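Local coordinates for uncharacterized protein (Chaetomium thermophilum, PDB 3LPZ) that is a Get4 protein that probably serves tail-anchored protein biogenesis in the Get pathway, binding Get5 through an alpha-solenoid fold, at residues A[13-16]-A[17-20]; A[28-31]-A[32-35]; A[39-42]-A[43-47]; A[79-82]-A[83-87]; A[95-98]-A[99-103]. All blocks are in the same frame, centred on the assembly; numbering follows the deposited sequence. Where two conformers were deposited one is given.

Contact 1: A[13-16]-A[17-20]; sequences ERII and ARLQ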
loop_
_atom_site.group_PDB
_atom_site.type_symbol
_atom_site.label_atom_id
_atom_site.label_comp_id
_atom_site.label_asym_id
_atom_site.label_seq_id
_atom_site.Cartn_x
_atom_site.Cartn_y
_atom_site.Cartn_z
ATOM N N GLU A 13 -16.837 -32.907 6.691
ATOM C CA GLU A 13 -16.834 -32.929 5.234
ATOM C C GLU A 13 -18.235 -33.183 4.653
ATOM O O GLU A 13 -18.629 -32.548 3.675
ATOM C CB GLU A 13 -15.809 -33.948 4.718
ATOM C CG GLU A 13 -14.456 -33.795 5.399
ATOM C CD GLU A 13 -13.302 -34.375 4.611
ATOM O OE1 GLU A 13 -13.459 -35.483 4.043
ATOM O OE2 GLU A 13 -12.227 -33.722 4.572
ATOM N N ARG A 14 -18.994 -34.081 5.277
ATOM C CA ARG A 14 -20.394 -34.288 4.877
ATOM C C ARG A 14 -21.316 -33.094 5.200
ATOM O O ARG A 14 -22.210 -32.773 4.424
ATOM C CB ARG A 14 -20.960 -35.571 5.489
ATOM C CG ARG A 14 -20.287 -36.852 4.979
ATOM C CD ARG A 14 -21.135 -38.109 5.261
ATOM N NE ARG A 14 -21.454 -38.265 6.680
ATOM C CZ ARG A 14 -20.637 -38.796 7.588
ATOM N NH1 ARG A 14 -19.426 -39.225 7.231
ATOM N NH2 ARG A 14 -21.037 -38.887 8.858
ATOM N N ILE A 15 -21.117 -32.447 6.341
ATOM C CA ILE A 15 -21.920 -31.252 6.662
ATOM C C ILE A 15 -21.679 -30.174 5.602
ATOM O O ILE A 15 -22.621 -29.628 5.021
ATOM C CB ILE A 15 -21.656 -30.725 8.099
ATOM C CG1 ILE A 15 -22.334 -31.648 9.101
ATOM C CG2 ILE A 15 -22.167 -29.247 8.274
ATOM C CD1 ILE A 15 -21.678 -31.653 10.437
ATOM N N ILE A 16 -20.405 -29.951 5.310
ATOM C CA ILE A 16 -19.985 -29.029 4.260
ATOM C C ILE A 16 -20.574 -29.330 2.879
ATOM O O ILE A 16 -21.133 -28.438 2.249
ATOM C CB ILE A 16 -18.435 -28.920 4.197
ATOM C CG1 ILE A 16 -17.954 -28.174 5.458
ATOM C CG2 ILE A 16 -17.987 -28.151 2.910
ATOM C CD1 ILE A 16 -16.463 -28.225 5.729
ATOM N N ALA A 17 -20.436 -30.580 2.423
ATOM C CA ALA A 17 -20.912 -30.987 1.103
ATOM C C ALA A 17 -22.425 -30.767 0.998
ATOM O O ALA A 17 -22.926 -30.287 -0.032
ATOM C CB ALA A 17 -20.526 -32.471 0.804
ATOM N N ARG A 18 -23.134 -31.109 2.072
ATOM C CA ARG A 18 -24.581 -30.913 2.165
ATOM C C ARG A 18 -24.954 -29.437 2.006
ATOM O O ARG A 18 -25.801 -29.093 1.181
ATOM C CB ARG A 18 -25.109 -31.481 3.493
ATOM C CG ARG A 18 -26.601 -31.787 3.505
ATOM C CD ARG A 18 -26.980 -32.761 4.630
ATOM N NE ARG A 18 -26.806 -32.188 5.966
ATOM C CZ ARG A 18 -25.954 -32.642 6.884
ATOM N NH1 ARG A 18 -25.184 -33.689 6.628
ATOM N NH2 ARG A 18 -25.877 -32.045 8.066
ATOM N N LEU A 19 -24.306 -28.571 2.781
ATOM C CA LEU A 19 -24.502 -27.117 2.671
ATOM C C LEU A 19 -24.137 -26.594 1.279
ATOM O O LEU A 19 -24.899 -25.831 0.707
ATOM C CB LEU A 19 -23.733 -26.354 3.771
ATOM C CG LEU A 19 -24.219 -26.633 5.197
ATOM C CD1 LEU A 19 -23.208 -26.134 6.215
ATOM C CD2 LEU A 19 -25.622 -26.016 5.455
ATOM N N GLN A 20 -22.995 -27.017 0.732
ATOM C CA GLN A 20 -22.582 -26.581 -0.629
ATOM C C GLN A 20 -23.573 -26.961 -1.737
ATOM O O GLN A 20 -23.885 -26.134 -2.624
ATOM C CB GLN A 20 -21.187 -27.090 -0.978
ATOM C CG GLN A 20 -20.106 -26.338 -0.225
ATOM C CD GLN A 20 -18.737 -26.929 -0.448
ATOM O OE1 GLN A 20 -18.578 -28.141 -0.484
ATOM N NE2 GLN A 20 -17.742 -26.075 -0.609
#
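I15 and L19, and one residue further on I16 and Q20, lie side by side across one turn of helix 11-25. Four backbone bonds run from residue i+4 back to residue i: A17 N to E13 O, R18 N to R14 O, L19 N to I15 O and Q20 N to I16 O. The last is the shortest at 2.8 Å, and the bond to I15 O is the straightest, with 171° at the hydrogen.

The apolar contact is that of I15 with L19, which point the same way, CG2 of I15 reaching CD1 of L19 at 3.9 Å.

Among the polar side chains, the Q20 amide runs alongside I16. CG2 of I16 is the branch anti to the backbone N (chi1 of CG1 -70°), and this places it 3.4 Å from OE1 of Q20. Q20 gives its NE2 to OG1 of T64 in a hydrogen bond. An alanine in place of Q20 would probably leave the T64 hydroxyl without this donor and uncover the CG2 methyl of I16. R18, in one of its two conformers, folds back at chi3 and lays a face of its guanidinium over CA of I15, with NH2 of R18 3.7 Å from CG1 of I15.

Towards helix 28-47, I15 packs on V41 and Y45 while L19 meets E37 and T38; I16, L19 and Q20 also touch helix 51-67.

Contact 2: A[28-31]-A[32-35]; sequences PEEQ and YEAA
Y32 N bonds to P28 O at 2.9 Å, the first of four i+4 to i backbone bonds in the opening turns of helix 28-47, the second helix of the Get4 alpha-solenoid. E33 N to E29 O, A34 N to E30 O and A35 N to Q31 O follow, the last bent to 152° at the hydrogen. P28 suits this first turn, since its ring nitrogen carries no hydrogen and its carbonyl can still accept.

The side chains touch chiefly the carbonyl oxygens of the preceding turn. Y32 CB lies 3.5 Å from P28 O, and from there the ring, with CG anti to the backbone N (chi1 174°), leads away from 28-31; Y32 also touches S73 of helix 71-88. A34 and A35 are buried, and the CB of A35 comes 3.6 Å from Q31 O. Q31 is buried as well; its extended chain carries NE2 to a hydrogen bond with the carbonyl oxygen of I23, tying the start of this helix to the preceding helix 11-25.

Acidic groups collect on the exposed side. In one conformer of E30 its OE2 stays 6.0 Å from OE2 of E33. E33 bends at chi2, and its CG sits 3.4 Å from E29 O.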
loop_
_atom_site.group_PDB
_atom_site.type_symbol
_atom_site.label_atom_id
_atom_site.label_comp_id
_atom_site.label_asym_id
_atom_site.label_seq_id
_atom_site.Cartn_x
_atom_site.Cartn_y
_atom_site.Cartn_z
ATOM N N PRO A 28 -32.192 -17.876 -4.417
ATOM C CA PRO A 28 -31.647 -17.014 -3.350
ATOM C C PRO A 28 -32.199 -17.249 -1.934
ATOM O O PRO A 28 -31.403 -17.262 -0.988
ATOM C CB PRO A 28 -31.937 -15.606 -3.861
ATOM C CG PRO A 28 -31.764 -15.766 -5.363
ATOM C CD PRO A 28 -32.367 -17.126 -5.679
ATOM N N GLU A 29 -33.511 -17.474 -1.789
ATOM C CA GLU A 29 -34.073 -17.743 -0.469
ATOM C C GLU A 29 -33.496 -19.014 0.189
ATOM O O GLU A 29 -33.155 -18.983 1.389
ATOM C CB GLU A 29 -35.610 -17.698 -0.494
ATOM C CG GLU A 29 -36.144 -16.286 -0.824
ATOM C CD GLU A 29 -37.631 -16.101 -0.575
ATOM O OE1 GLU A 29 -38.389 -17.094 -0.638
ATOM O OE2 GLU A 29 -38.042 -14.945 -0.323
ATOM N N GLU A 30 -33.360 -20.109 -0.575
ATOM C CA GLU A 30 -32.742 -21.332 -0.055
ATOM C C GLU A 30 -31.252 -21.140 0.262
ATOM O O GLU A 30 -30.749 -21.720 1.215
ATOM C CB GLU A 30 -32.937 -22.508 -1.023
ATOM C CG GLU A 30 -34.019 -23.509 -0.610
ATOM C CD GLU A 30 -35.046 -22.938 0.357
ATOM O OE1 GLU A 30 -35.930 -22.167 -0.087
ATOM O OE2 GLU A 30 -34.981 -23.280 1.565
ATOM N N GLN A 31 -30.571 -20.334 -0.549
ATOM C CA GLN A 31 -29.144 -20.032 -0.345
ATOM C C GLN A 31 -28.933 -19.247 0.943
ATOM O O GLN A 31 -28.010 -19.531 1.712
ATOM C CB GLN A 31 -28.579 -19.260 -1.537
ATOM C CG GLN A 31 -28.485 -20.117 -2.816
ATOM C CD GLN A 31 -28.118 -19.307 -4.040
ATOM O OE1 GLN A 31 -28.610 -18.193 -4.223
ATOM N NE2 GLN A 31 -27.270 -19.870 -4.903
ATOM N N TYR A 32 -29.810 -18.274 1.180
ATOM C CA TYR A 32 -29.816 -17.520 2.431
ATOM C C TYR A 32 -30.052 -18.428 3.648
ATOM O O TYR A 32 -29.355 -18.298 4.652
ATOM C CB TYR A 32 -30.837 -16.368 2.373
ATOM C CG TYR A 32 -31.023 -15.609 3.694
ATOM C CD1 TYR A 32 -30.084 -14.651 4.103
ATOM C CD2 TYR A 32 -32.145 -15.834 4.515
ATOM C CE1 TYR A 32 -30.239 -13.949 5.311
ATOM C CE2 TYR A 32 -32.319 -15.127 5.713
ATOM C CZ TYR A 32 -31.352 -14.192 6.098
ATOM O OH TYR A 32 -31.480 -13.480 7.267
ATOM N N GLU A 33 -31.014 -19.349 3.559
ATOM C CA GLU A 33 -31.276 -20.293 4.662
ATOM C C GLU A 33 -30.062 -21.187 4.951
ATOM O O GLU A 33 -29.726 -21.444 6.112
ATOM C CB GLU A 33 -32.518 -21.153 4.388
ATOM C CG GLU A 33 -33.832 -20.380 4.418
ATOM C CD GLU A 33 -34.246 -19.935 5.833
ATOM O OE1 GLU A 33 -33.617 -20.374 6.833
ATOM O OE2 GLU A 33 -35.210 -19.142 5.948
ATOM N N ALA A 34 -29.413 -21.665 3.891
ATOM C CA ALA A 34 -28.212 -22.466 4.049
ATOM C C ALA A 34 -27.091 -21.666 4.717
ATOM O O ALA A 34 -26.345 -22.212 5.545
ATOM C CB ALA A 34 -27.756 -23.017 2.709
ATOM N N ALA A 35 -26.961 -20.383 4.359
ATOM C CA ALA A 35 -25.942 -19.532 4.982
ATOM C C ALA A 35 -26.255 -19.370 6.462
ATOM O O ALA A 35 -25.346 -19.406 7.298
ATOM C CB ALA A 35 -25.853 -18.165 4.283
#

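Contact 3: A[39-42]-A[43-47]; sequences RLVA and ARYSK
L40 has its CG anti to the backbone N (chi1 -166°), and R44 has its CG beside the backbone N (chi1 -75°) with a chain extended from CG to NE; together these torsions bring the leucine methyl against one face of the guanidinium. The pair sits in the last turns of helix 28-47, part of the alpha-solenoid of Get4. CD2 of L40 lies over that face of R44, 3.5 Å from its plane and displaced towards the rim, nearest to NH2 of R44 at 3.6 Å.

One residue on, V41 and Y45 run side by side. CG1 of V41 meets CE2 of Y45 at 3.9 Å, while the Y45 side chain also packs against K11 and I12 of helix 11-25 and A53 and I57 of helix 51-67. This tyrosine therefore lies where three helices come together. On another side of the helix, R39 touches L77 and L80 of helix 71-88, its NH1 bonded to OE1 of Q36.

Backbone bonds join A43 N to R39 O, R44 N to L40 O and Y45 N to V41 O. In the final turn the S46 amide nitrogen bonds to A42 O at 2.9 Å, and CB of S46 stands 3.4 Å from that oxygen.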
loop_
_atom_site.group_PDB
_atom_site.type_symbol
_atom_site.label_atom_id
_atom_site.label_comp_id
_atom_site.label_asym_id
_atom_site.label_seq_id
_atom_site.Cartn_x
_atom_site.Cartn_y
_atom_site.Cartn_z
ATOM N N ARG A 39 -24.010 -20.584 9.816
ATOM C CA ARG A 39 -23.653 -19.792 11.010
ATOM C C ARG A 39 -23.919 -20.574 12.281
ATOM O O ARG A 39 -23.095 -20.544 13.204
ATOM C CB ARG A 39 -24.468 -18.488 11.103
ATOM C CG ARG A 39 -24.189 -17.465 10.026
ATOM C CD ARG A 39 -25.098 -16.243 10.279
ATOM N NE ARG A 39 -24.934 -15.695 11.629
ATOM C CZ ARG A 39 -25.909 -15.146 12.367
ATOM N NH1 ARG A 39 -27.168 -15.100 11.914
ATOM N NH2 ARG A 39 -25.623 -14.671 13.582
ATOM N N LEU A 40 -25.091 -21.213 12.358
ATOM C CA LEU A 40 -25.453 -21.977 13.541
ATOM C C LEU A 40 -24.485 -23.160 13.750
ATOM O O LEU A 40 -23.990 -23.361 14.849
ATOM C CB LEU A 40 -26.914 -22.462 13.470
ATOM C CG LEU A 40 -27.585 -23.005 14.739
ATOM C CD1 LEU A 40 -27.769 -21.925 15.857
ATOM C CD2 LEU A 40 -28.955 -23.610 14.370
ATOM N N VAL A 41 -24.209 -23.921 12.699
ATOM C CA VAL A 41 -23.308 -25.063 12.832
ATOM C C VAL A 41 -21.883 -24.618 13.257
ATOM O O VAL A 41 -21.279 -25.212 14.189
ATOM C CB VAL A 41 -23.282 -25.887 11.523
ATOM C CG1 VAL A 41 -22.265 -26.973 11.598
ATOM C CG2 VAL A 41 -24.676 -26.486 11.259
ATOM N N ALA A 42 -21.356 -23.590 12.576
ATOM C CA ALA A 42 -20.048 -23.060 12.905
ATOM C C ALA A 42 -20.006 -22.560 14.361
ATOM O O ALA A 42 -19.027 -22.817 15.085
ATOM C CB ALA A 42 -19.656 -21.909 11.943
ATOM N N ALA A 43 -21.045 -21.836 14.786
ATOM C CA ALA A 43 -21.088 -21.324 16.168
ATOM C C ALA A 43 -21.067 -22.474 17.190
ATOM O O ALA A 43 -20.379 -22.385 18.213
ATOM C CB ALA A 43 -22.297 -20.390 16.396
ATOM N N ARG A 44 -21.789 -23.558 16.924
ATOM C CA ARG A 44 -21.676 -24.729 17.819
ATOM C C ARG A 44 -20.252 -25.290 17.931
ATOM O O ARG A 44 -19.789 -25.554 19.044
ATOM C CB ARG A 44 -22.613 -25.834 17.404
ATOM C CG ARG A 44 -24.066 -25.540 17.766
ATOM C CD ARG A 44 -24.985 -26.404 16.911
ATOM N NE ARG A 44 -26.393 -26.150 17.195
ATOM C CZ ARG A 44 -27.395 -26.580 16.433
ATOM N NH1 ARG A 44 -27.147 -27.273 15.315
ATOM N NH2 ARG A 44 -28.647 -26.297 16.776
ATOM N N TYR A 45 -19.556 -25.477 16.800
ATOM C CA TYR A 45 -18.154 -25.941 16.862
ATOM C C TYR A 45 -17.261 -24.954 17.600
ATOM O O TYR A 45 -16.419 -25.355 18.416
ATOM C CB TYR A 45 -17.573 -26.259 15.467
ATOM C CG TYR A 45 -18.055 -27.597 14.954
ATOM C CD1 TYR A 45 -17.664 -28.788 15.583
ATOM C CD2 TYR A 45 -18.922 -27.674 13.857
ATOM C CE1 TYR A 45 -18.117 -30.029 15.113
ATOM C CE2 TYR A 45 -19.386 -28.894 13.391
ATOM C CZ TYR A 45 -18.986 -30.064 14.028
ATOM O OH TYR A 45 -19.433 -31.271 13.555
ATOM N N SER A 46 -17.455 -23.669 17.311
ATOM C CA SER A 46 -16.717 -22.602 17.983
ATOM C C SER A 46 -16.908 -22.627 19.495
ATOM O O SER A 46 -15.937 -22.514 20.222
ATOM C CB SER A 46 -17.146 -21.228 17.462
ATOM O OG SER A 46 -16.559 -21.034 16.219
ATOM N N LYS A 47 -18.154 -22.744 19.945
ATOM C CA LYS A 47 -18.487 -22.763 21.389
ATOM C C LYS A 47 -17.740 -23.872 22.114
ATOM O O LYS A 47 -17.311 -23.690 23.247
ATOM C CB LYS A 47 -20.000 -22.984 21.618
ATOM C CG LYS A 47 -20.865 -21.771 21.516
ATOM C CD LYS A 47 -22.329 -22.108 21.994
ATOM C CE LYS A 47 -23.240 -20.874 21.979
ATOM N NZ LYS A 47 -24.693 -21.195 22.324
#

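Contact 4: A[79-82]-A[83-87]; sequences VLLV and DTFRQ
T84 and L80 make the distinctive polar contact of this stretch of helix 71-88, where the hydroxyl reaches back to a carbonyl four residues earlier. OG1 of T84 donates to L80 O at 2.8 Å from above the carbonyl plane, and the T84 amide nitrogen bonds to the same oxygen from the opposite face. Beside the backbone N (chi1 -62°), OG1 is directed back at that carbonyl. A valine in place of T84 would probably leave L80 O with the amide as its one donor within this turn. D83 N to V79 O, F85 N to L81 O and R86 N to V82 O continue the helical pattern.

Apolar contact comes from L81, whose CD1 lies over one face of the F85 ring, 4.1 Å from CZ of F85 and offset towards the rim. The same ring meets W124, their planes about 25° apart.

R86 carries the charged contacts. Its NH1 forms a salt bridge with OD1 of D83 at 2.7 Å in one conformer of D83, though the hydrogen bond is weak, and NH2 is paired with E120 and D123 of helix 112-128. CG1 of V82 covers one face of the guanidinium, 3.8 Å from NH1 of R86.

R86 is thus placed by two carboxylates of helix 112-128, with D83 as a third in one conformer, which would be expected to stabilise its positive charge while linking two solenoid helices.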
loop_
_atom_site.group_PDB
_atom_site.type_symbol
_atom_site.label_atom_id
_atom_site.label_comp_id
_atom_site.label_asym_id
_atom_site.label_seq_id
_atom_site.Cartn_x
_atom_site.Cartn_y
_atom_site.Cartn_z
ATOM N N VAL A 79 -16.550 -12.450 6.573
ATOM C CA VAL A 79 -16.279 -11.594 7.755
ATOM C C VAL A 79 -16.322 -12.422 9.047
ATOM O O VAL A 79 -15.469 -12.242 9.950
ATOM C CB VAL A 79 -17.263 -10.356 7.809
ATOM C CG1 VAL A 79 -17.126 -9.554 9.115
ATOM C CG2 VAL A 79 -17.008 -9.429 6.596
ATOM N N LEU A 80 -17.289 -13.345 9.141
ATOM C CA LEU A 80 -17.406 -14.219 10.319
ATOM C C LEU A 80 -16.153 -15.099 10.448
ATOM O O LEU A 80 -15.703 -15.403 11.539
ATOM C CB LEU A 80 -18.667 -15.090 10.205
ATOM C CG LEU A 80 -19.079 -15.932 11.414
ATOM C CD1 LEU A 80 -19.144 -15.072 12.682
ATOM C CD2 LEU A 80 -20.422 -16.660 11.154
ATOM N N LEU A 81 -15.591 -15.493 9.308
ATOM C CA LEU A 81 -14.403 -16.311 9.283
ATOM C C LEU A 81 -13.243 -15.563 9.954
ATOM O O LEU A 81 -12.496 -16.148 10.741
ATOM C CB LEU A 81 -14.039 -16.682 7.833
ATOM C CG LEU A 81 -12.671 -17.368 7.607
ATOM C CD1 LEU A 81 -12.616 -18.724 8.362
ATOM C CD2 LEU A 81 -12.349 -17.527 6.098
ATOM N N VAL A 82 -13.076 -14.284 9.613
ATOM C CA VAL A 82 -12.033 -13.467 10.242
ATOM C C VAL A 82 -12.317 -13.373 11.734
ATOM O O VAL A 82 -11.397 -13.500 12.537
ATOM C CB VAL A 82 -11.959 -12.018 9.676
ATOM C CG1 VAL A 82 -10.891 -11.199 10.438
ATOM C CG2 VAL A 82 -11.638 -12.038 8.181
ATOM N N ASP A 83 -13.564 -13.123 12.141
ATOM C CA ASP A 83 -13.850 -13.004 13.569
ATOM C C ASP A 83 -13.580 -14.334 14.294
ATOM O O ASP A 83 -13.212 -14.365 15.473
ATOM C CB ASP A 83 -15.275 -12.482 13.786
ATOM C CG ASP A 83 -15.352 -10.963 13.657
ATOM O OD1 ASP A 83 -14.707 -10.231 14.458
ATOM O OD2 ASP A 83 -16.048 -10.485 12.750
ATOM N N THR A 84 -13.758 -15.436 13.562
ATOM C CA THR A 84 -13.490 -16.754 14.097
ATOM C C THR A 84 -11.991 -16.923 14.332
ATOM O O THR A 84 -11.607 -17.469 15.358
ATOM C CB THR A 84 -14.059 -17.859 13.179
ATOM O OG1 THR A 84 -15.489 -17.698 13.112
ATOM C CG2 THR A 84 -13.741 -19.260 13.719
ATOM N N PHE A 85 -11.154 -16.450 13.397
ATOM C CA PHE A 85 -9.683 -16.500 13.565
ATOM C C PHE A 85 -9.280 -15.707 14.814
ATOM O O PHE A 85 -8.445 -16.135 15.604
ATOM C CB PHE A 85 -8.955 -15.930 12.331
ATOM C CG PHE A 85 -8.851 -16.887 11.136
ATOM C CD1 PHE A 85 -8.759 -18.265 11.299
ATOM C CD2 PHE A 85 -8.782 -16.383 9.843
ATOM C CE1 PHE A 85 -8.639 -19.134 10.177
ATOM C CE2 PHE A 85 -8.666 -17.245 8.719
ATOM C CZ PHE A 85 -8.586 -18.615 8.899
ATOM N N ARG A 86 -9.855 -14.529 14.973
ATOM C CA ARG A 86 -9.640 -13.734 16.193
ATOM C C ARG A 86 -9.966 -14.451 17.485
ATOM O O ARG A 86 -9.155 -14.455 18.410
ATOM C CB ARG A 86 -10.520 -12.510 16.174
ATOM C CG ARG A 86 -10.122 -11.529 15.209
ATOM C CD ARG A 86 -10.870 -10.257 15.530
ATOM N NE ARG A 86 -10.470 -9.222 14.605
ATOM C CZ ARG A 86 -11.197 -8.820 13.577
ATOM N NH1 ARG A 86 -12.408 -9.365 13.341
ATOM N NH2 ARG A 86 -10.720 -7.860 12.808
ATOM N N GLN A 87 -11.176 -15.017 17.552
ATOM C CA GLN A 87 -11.650 -15.732 18.734
ATOM C C GLN A 87 -10.814 -16.974 19.040
ATOM O O GLN A 87 -10.613 -17.328 20.191
ATOM C CB GLN A 87 -13.100 -16.167 18.543
ATOM C CG GLN A 87 -14.075 -15.048 18.632
ATOM C CD GLN A 87 -15.480 -15.579 18.757
ATOM O OE1 GLN A 87 -16.075 -15.514 19.834
ATOM N NE2 GLN A 87 -16.003 -16.161 17.680
#

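Contact 5: A[95-98]-A[99-103]; sequences ASRG and KLLGC
K99 lies along the preceding turn, beside A95, and its side chain can be followed back along the helix. CB of K99 is 3.7 Å from S96 O. CG of K99, set beside the backbone N (chi1 -71°), comes to 3.4 Å from A95 O, and CD of K99 passes the same oxygen at 4.0 Å. The chain then turns at chi4 (71°), a bend that brings NZ of K99 to 3.6 Å from A95 O and 3.9 Å from CB of A95. On its way the side chain also touches V55 and D56 of helix 51-67.

Helix 94-104 is one of the short helices of the Get4 alpha-solenoid, and its other sides meet further helices. L100 is buried against L81, V82 and F85 of helix 71-88 and against F117, M121 and W124 of helix 112-128. R97 and L101 point the same way, with CG of R97 3.9 Å from CD1 of L101; both reach L138 of helix 136-148. R97 directs NE to a salt bridge with D135, while S96 OG is hydrogen-bonded to D93.

The backbone carries K99 N to A95 O, L100 N to S96 O and L101 N to R97 O. Between the two glycines, G102 N bonds to G98 O at 2.9 Å, with 151° at the hydrogen.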
loop_
_atom_site.group_PDB
_atom_site.type_symbol
_atom_site.label_atom_id
_atom_site.label_comp_id
_atom_site.label_asym_id
_atom_site.label_seq_id
_atom_site.Cartn_x
_atom_site.Cartn_y
_atom_site.Cartn_z
ATOM N N ALA A 95 -1.854 -21.251 5.833
ATOM C CA ALA A 95 -3.194 -21.808 5.627
ATOM C C ALA A 95 -4.315 -20.793 5.923
ATOM O O ALA A 95 -5.313 -20.746 5.193
ATOM C CB ALA A 95 -3.378 -23.125 6.466
ATOM N N SER A 96 -4.168 -19.998 6.981
ATOM C CA SER A 96 -5.212 -18.992 7.321
ATOM C C SER A 96 -5.214 -17.875 6.273
ATOM O O SER A 96 -6.280 -17.457 5.796
ATOM C CB SER A 96 -5.026 -18.424 8.736
ATOM O OG SER A 96 -3.722 -17.864 8.913
ATOM N N ARG A 97 -4.015 -17.424 5.885
ATOM C CA ARG A 97 -3.912 -16.411 4.840
ATOM C C ARG A 97 -4.506 -17.005 3.544
ATOM O O ARG A 97 -5.198 -16.305 2.822
ATOM C CB ARG A 97 -2.453 -15.979 4.593
ATOM C CG ARG A 97 -2.303 -14.821 3.570
ATOM C CD ARG A 97 -0.829 -14.654 3.059
ATOM N NE ARG A 97 0.048 -14.242 4.170
ATOM C CZ ARG A 97 0.952 -15.022 4.772
ATOM N NH1 ARG A 97 1.180 -16.294 4.366
ATOM N NH2 ARG A 97 1.647 -14.516 5.789
ATOM N N GLY A 98 -4.203 -18.271 3.233
ATOM C CA GLY A 98 -4.719 -18.869 1.998
ATOM C C GLY A 98 -6.250 -18.910 1.952
ATOM O O GLY A 98 -6.869 -18.672 0.906
ATOM N N LYS A 99 -6.874 -19.220 3.082
ATOM C CA LYS A 99 -8.349 -19.229 3.136
ATOM C C LYS A 99 -8.910 -17.829 2.906
ATOM O O LYS A 99 -9.934 -17.668 2.227
ATOM C CB LYS A 99 -8.840 -19.798 4.466
ATOM C CG LYS A 99 -8.609 -21.288 4.586
ATOM C CD LYS A 99 -9.123 -21.838 5.925
ATOM C CE LYS A 99 -8.738 -23.325 6.126
ATOM N NZ LYS A 99 -7.279 -23.514 6.382
ATOM N N LEU A 100 -8.267 -16.819 3.493
ATOM C CA LEU A 100 -8.756 -15.431 3.358
ATOM C C LEU A 100 -8.587 -14.934 1.913
ATOM O O LEU A 100 -9.498 -14.275 1.375
ATOM C CB LEU A 100 -8.091 -14.491 4.377
ATOM C CG LEU A 100 -8.459 -14.820 5.841
ATOM C CD1 LEU A 100 -7.610 -13.995 6.816
ATOM C CD2 LEU A 100 -9.948 -14.547 6.131
ATOM N N LEU A 101 -7.459 -15.278 1.286
ATOM C CA LEU A 101 -7.244 -14.925 -0.139
ATOM C C LEU A 101 -8.213 -15.659 -1.049
ATOM O O LEU A 101 -8.663 -15.108 -2.051
ATOM C CB LEU A 101 -5.780 -15.200 -0.584
ATOM C CG LEU A 101 -4.737 -14.315 0.098
ATOM C CD1 LEU A 101 -3.356 -14.843 -0.226
ATOM C CD2 LEU A 101 -4.872 -12.829 -0.359
ATOM N N GLY A 102 -8.550 -16.900 -0.700
ATOM C CA GLY A 102 -9.544 -17.644 -1.468
ATOM C C GLY A 102 -10.897 -16.925 -1.445
ATOM O O GLY A 102 -11.601 -16.877 -2.480
ATOM N N CYS A 103 -11.289 -16.390 -0.290
ATOM C CA CYS A 103 -12.541 -15.596 -0.210
ATOM C C CYS A 103 -12.428 -14.274 -0.981
ATOM O O CYS A 103 -13.314 -13.924 -1.792
ATOM C CB CYS A 103 -12.932 -15.306 1.248
ATOM S SG CYS A 103 -13.369 -16.790 2.208
#

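Overall arrangement
All five contacts lie in the N-terminal part of the solenoid, each within a single helix, and side chains knit the neighbouring helices together. Contact 1 packs on contact 3 through I15, whose CG2 is 4.0 Å from CG1 of V41, and touches contact 2 where CD2 of L19 nears A34 O. Contacts 2 and 3 share helix 28-47, their centres about 17 Å apart. Contact 3 meets contact 4 where OG of S46 lies 4.2 Å from CG2 of T84. Contacts 4 and 5, with centres about 12 Å apart, are joined by F85, its CZ 3.6 Å from CB of S96, and by L100. Contacts 1 and 5 do not touch, their nearest atoms about 9 Å apart.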